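Local coordinates for putative succinylglutamate desuccinylase / aspartoacylase (Shewanella amazonensis, PDB 3FMC), which is probably a zinc-dependent hydrolase of the succinylglutamate desuccinylase/aspartoacylase family, thought to act on ester bonds, at residues Y54-M57 with K58-H62; E259-L262 with A263-H267. All blocks are in the same frame, centred on the assembly; numbering follows the deposited sequence.

Interaction 1 (Y54-M57 with K58-H62)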
loop_
_atom_site.group_PDB
_atom_site.type_symbol
_atom_site.label_atom_id
_atom_site.label_comp_id
_atom_site.label_asym_id
_atom_site.label_seq_id
_atom_site.Cartn_x
_atom_site.Cartn_y
_atom_site.Cartn_z
ATOM N N TYR C 54 16.169 -24.040 7.820
ATOM C CA TYR C 54 16.159 -25.245 7.009
ATOM C C TYR C 54 17.544 -25.940 7.070
ATOM O O TYR C 54 17.652 -27.117 7.382
ATOM C CB TYR C 54 15.833 -24.883 5.567
ATOM C CG TYR C 54 15.971 -26.039 4.610
ATOM C CD1 TYR C 54 14.998 -27.049 4.571
ATOM C CD2 TYR C 54 17.062 -26.137 3.754
ATOM C CE1 TYR C 54 15.118 -28.108 3.728
ATOM C CE2 TYR C 54 17.184 -27.203 2.906
ATOM C CZ TYR C 54 16.211 -28.192 2.902
ATOM O OH TYR C 54 16.311 -29.239 2.030
ATOM N N GLN C 55 18.587 -25.206 6.720
ATOM C CA GLN C 55 19.932 -25.783 6.691
ATOM C C GLN C 55 20.363 -26.244 8.074
ATOM O O GLN C 55 21.008 -27.298 8.185
ATOM C CB GLN C 55 20.954 -24.809 6.115
ATOM C CG GLN C 55 20.752 -24.431 4.636
ATOM C CD GLN C 55 21.098 -25.519 3.683
ATOM O OE1 GLN C 55 20.967 -26.680 4.009
ATOM N NE2 GLN C 55 21.463 -25.162 2.485
ATOM N N LEU C 56 20.018 -25.497 9.113
ATOM C CA LEU C 56 20.394 -25.854 10.470
ATOM C C LEU C 56 19.723 -27.175 10.843
ATOM O O LEU C 56 20.357 -28.086 11.403
ATOM C CB LEU C 56 20.042 -24.743 11.462
ATOM C CG LEU C 56 20.480 -24.915 12.927
ATOM C CD1 LEU C 56 22.043 -25.098 13.023
ATOM C CD2 LEU C 56 19.985 -23.721 13.764
HETATM N N MSE C 57 18.433 -27.306 10.542
HETATM C CA MSE C 57 17.760 -28.549 10.862
HETATM C C MSE C 57 18.370 -29.738 10.099
HETATM O O MSE C 57 18.509 -30.830 10.667
HETATM C CB MSE C 57 16.257 -28.432 10.609
HETATM C CG MSE C 57 15.624 -27.508 11.590
HETATM SE SE MSE C 57 13.650 -27.457 11.488
HETATM C CE MSE C 57 13.368 -27.076 9.669
ATOM N N LYS C 58 18.719 -29.550 8.841
ATOM C CA LYS C 58 19.341 -30.625 8.052
ATOM C C LYS C 58 20.665 -31.076 8.687
ATOM O O LYS C 58 20.979 -32.284 8.708
ATOM C CB LYS C 58 19.628 -30.188 6.619
ATOM C CG LYS C 58 18.424 -29.818 5.802
ATOM C CD LYS C 58 17.412 -30.899 5.663
ATOM C CE LYS C 58 17.696 -31.887 4.607
ATOM N NZ LYS C 58 16.415 -32.679 4.449
ATOM N N LEU C 59 21.440 -30.101 9.169
ATOM C CA LEU C 59 22.719 -30.392 9.861
ATOM C C LEU C 59 22.498 -31.059 11.217
ATOM O O LEU C 59 23.171 -32.029 11.557
ATOM C CB LEU C 59 23.518 -29.098 10.051
ATOM C CG LEU C 59 24.211 -28.531 8.828
ATOM C CD1 LEU C 59 24.704 -27.114 9.064
ATOM C CD2 LEU C 59 25.320 -29.441 8.411
ATOM N N LEU C 60 21.541 -30.542 11.986
ATOM C CA LEU C 60 21.255 -31.023 13.328
ATOM C C LEU C 60 20.859 -32.481 13.330
ATOM O O LEU C 60 21.096 -33.184 14.306
ATOM C CB LEU C 60 20.205 -30.204 14.020
ATOM C CG LEU C 60 20.712 -28.883 14.593
ATOM C CD1 LEU C 60 19.466 -28.047 14.986
ATOM C CD2 LEU C 60 21.680 -29.078 15.777
ATOM N N GLU C 61 20.267 -32.935 12.243
ATOM C CA GLU C 61 19.883 -34.331 12.164
ATOM C C GLU C 61 21.056 -35.280 12.358
ATOM O O GLU C 61 20.824 -36.414 12.751
ATOM C CB GLU C 61 19.133 -34.605 10.863
ATOM C CG GLU C 61 17.728 -34.030 10.979
ATOM C CD GLU C 61 17.007 -33.968 9.677
ATOM O OE1 GLU C 61 17.550 -34.467 8.646
ATOM O OE2 GLU C 61 15.892 -33.409 9.706
ATOM N N HIS C 62 22.284 -34.792 12.154
ATOM C CA HIS C 62 23.531 -35.561 12.274
ATOM C C HIS C 62 24.426 -35.239 13.477
ATOM O O HIS C 62 25.596 -35.648 13.511
ATOM C CB HIS C 62 24.390 -35.322 11.039
ATOM C CG HIS C 62 23.644 -35.477 9.762
ATOM N ND1 HIS C 62 22.950 -36.625 9.448
ATOM C CD2 HIS C 62 23.474 -34.631 8.720
ATOM C CE1 HIS C 62 22.374 -36.476 8.269
ATOM N NE2 HIS C 62 22.681 -35.279 7.804
#
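Lys58 sets CG over one face of the Tyr54 ring, one helical turn back, and the rest of its chain runs out past the rim on the hydroxyl side. CG stands 4.1 Å from the ring centroid, 15° off the normal, a CH-pi contact; CE passes 3.9 Å from Tyr54 OH. With chi1 at 173° the ring swings to the carbonyl side of Tyr54, where the Lys58 chain, bent at chi2 and chi3, can pass over it. On another side of the helix the apolar pair Leu56 and Leu60 meets through CG of the first and CD1 of the second, 3.9 Å apart. Beneath these side chains run i to i+4 backbone bonds: Leu60 N gives the shortest, 2.8 Å to Leu56 O, whereas Glu61 N to Met57 O is longer (3.2 Å) and more bent, 142° at the hydrogen. Farther out, Gln55 NE2 bonds to Leu251 O, and Leu56 packs on helix 251-267. Tyr326 of the second subunit bonds through its OH to Glu61 OE2 and packs on Met57 and Lys58. These are the late turns of helix 48-60 and the residues after it; the helix links parallel strands 36-40 and 69-72 in a beta-alpha-beta unit.

Interaction 2 (E259-L262 with A263-H267)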
loop_
_atom_site.group_PDB
_atom_site.type_symbol
_atom_site.label_atom_id
_atom_site.label_comp_id
_atom_site.label_asym_id
_atom_site.label_seq_id
_atom_site.Cartn_x
_atom_site.Cartn_y
_atom_site.Cartn_z
ATOM N N GLU C 259 26.281 -23.001 9.881
ATOM C CA GLU C 259 27.557 -23.553 10.393
ATOM C C GLU C 259 28.103 -22.696 11.532
ATOM O O GLU C 259 28.630 -23.197 12.539
ATOM C CB GLU C 259 28.537 -23.749 9.236
ATOM C CG GLU C 259 28.166 -24.933 8.341
ATOM C CD GLU C 259 28.977 -24.971 7.028
ATOM O OE1 GLU C 259 29.720 -24.008 6.727
ATOM O OE2 GLU C 259 28.843 -25.951 6.272
ATOM N N GLY C 260 27.923 -21.387 11.432
ATOM C CA GLY C 260 28.291 -20.493 12.526
ATOM C C GLY C 260 27.453 -20.700 13.771
ATOM O O GLY C 260 27.957 -20.711 14.871
ATOM N N ILE C 261 26.138 -20.823 13.597
ATOM C CA ILE C 261 25.239 -21.098 14.710
ATOM C C ILE C 261 25.693 -22.392 15.392
ATOM O O ILE C 261 25.769 -22.452 16.612
ATOM C CB ILE C 261 23.790 -21.217 14.230
ATOM C CG1 ILE C 261 23.297 -19.836 13.735
ATOM C CG2 ILE C 261 22.887 -21.748 15.361
ATOM C CD1 ILE C 261 21.909 -19.812 13.102
ATOM N N LEU C 262 26.014 -23.403 14.613
ATOM C CA LEU C 262 26.511 -24.671 15.212
ATOM C C LEU C 262 27.748 -24.462 16.073
ATOM O O LEU C 262 27.875 -25.102 17.128
ATOM C CB LEU C 262 26.769 -25.723 14.151
ATOM C CG LEU C 262 25.637 -26.518 13.518
ATOM C CD1 LEU C 262 26.265 -27.375 12.384
ATOM C CD2 LEU C 262 24.960 -27.377 14.561
ATOM N N ALA C 263 28.683 -23.618 15.632
ATOM C CA ALA C 263 29.875 -23.320 16.470
ATOM C C ALA C 263 29.450 -22.764 17.851
ATOM O O ALA C 263 30.023 -23.117 18.889
ATOM C CB ALA C 263 30.832 -22.355 15.755
ATOM N N TYR C 264 28.447 -21.855 17.890
ATOM C CA TYR C 264 27.952 -21.319 19.130
ATOM C C TYR C 264 27.317 -22.424 19.971
ATOM O O TYR C 264 27.539 -22.507 21.159
ATOM C CB TYR C 264 26.942 -20.165 18.905
ATOM C CG TYR C 264 26.487 -19.532 20.185
ATOM C CD1 TYR C 264 27.335 -18.740 20.931
ATOM C CD2 TYR C 264 25.182 -19.713 20.658
ATOM C CE1 TYR C 264 26.946 -18.186 22.111
ATOM C CE2 TYR C 264 24.783 -19.141 21.849
ATOM C CZ TYR C 264 25.653 -18.358 22.564
ATOM O OH TYR C 264 25.286 -17.765 23.763
ATOM N N LEU C 265 26.526 -23.270 19.325
ATOM C CA LEU C 265 25.851 -24.379 20.031
ATOM C C LEU C 265 26.883 -25.368 20.627
ATOM O O LEU C 265 26.689 -25.854 21.733
ATOM C CB LEU C 265 24.894 -25.073 19.063
ATOM C CG LEU C 265 23.723 -24.230 18.528
ATOM C CD1 LEU C 265 22.739 -25.084 17.729
ATOM C CD2 LEU C 265 23.057 -23.483 19.655
ATOM N N SER C 266 27.948 -25.669 19.888
ATOM C CA SER C 266 29.043 -26.523 20.425
ATOM C C SER C 266 29.682 -25.826 21.641
ATOM O O SER C 266 29.834 -26.400 22.721
ATOM C CB SER C 266 30.065 -26.814 19.317
ATOM O OG SER C 266 31.179 -27.505 19.825
ATOM N N HIS C 267 30.048 -24.556 21.462
ATOM C CA HIS C 267 30.551 -23.738 22.566
ATOM C C HIS C 267 29.700 -23.785 23.837
ATOM O O HIS C 267 30.225 -23.891 24.951
ATOM C CB HIS C 267 30.815 -22.297 22.068
ATOM C CG HIS C 267 30.866 -21.268 23.154
ATOM N ND1 HIS C 267 31.852 -21.234 24.115
ATOM C CD2 HIS C 267 30.086 -20.183 23.375
ATOM C CE1 HIS C 267 31.635 -20.210 24.921
ATOM N NE2 HIS C 267 30.572 -19.547 24.485
#
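Ser266 is held at both its polar ends: OG is hydrogen-bonded with Glu273 O and Val275 N beyond the helix, while its N donates to Leu262 O at 2.8 Å, nearly straight at 164°, the shortest of the four i to i+4 bonds that join 259-262 to 263-267. Leu265 N follows with 2.9 Å to Ile261 O, and above that bond the two side chains lie alongside each other, pointing the same way. Ile261 meets Leu265 with its CG2 branch, which sits 4.1 Å from CD1 of the leucine; CG1, at chi1 -68°, lies beside the backbone N and anti to the carbonyl carbon, which leaves CG2 opposite the N. Leu265 CG also rests on Ile261 O. Ala263 brings its small CB to 3.4 Å from Gly260 O, and Tyr264 CB reaches Ile261 O at the same distance. The Tyr264 ring leads away from the preceding turn and stacks with Phe194, while its OH is bonded to Glu187 OE2 and Arg268 NH1. Ile261 packs on Leu169 and Leu241, of the parallel neighbours 167-174 and 237-243. The whole is a regular, largely buried alpha-helical segment laid against beta strands, part of the alpha/beta catalytic domain of the succinylglutamate desuccinylase/aspartoacylase family.

Interactions 1 and 2 are consecutive turns near the C-terminal ends of two helices, 48-60 and 251-267, packed against each other; the centres of the two interactions lie about 12 Å apart. Leucines and an isoleucine form the seam: Leu59 CD1 lies 3.7 Å from Leu262 CD1, and Leu56 CD2 3.9 Å from Ile261 CG2, with Leu60 also reaching Leu262. Away from this shared apolar face their surroundings differ. Interaction 1 is partly buried and borders the second subunit, where a lysine chain on a tyrosine ring and a glutamate bond to another chain appear. Interaction 2 is more buried and touches no other chain of the assembly; Tyr264 and Ser266 find hydrogen-bond partners within their own subunit.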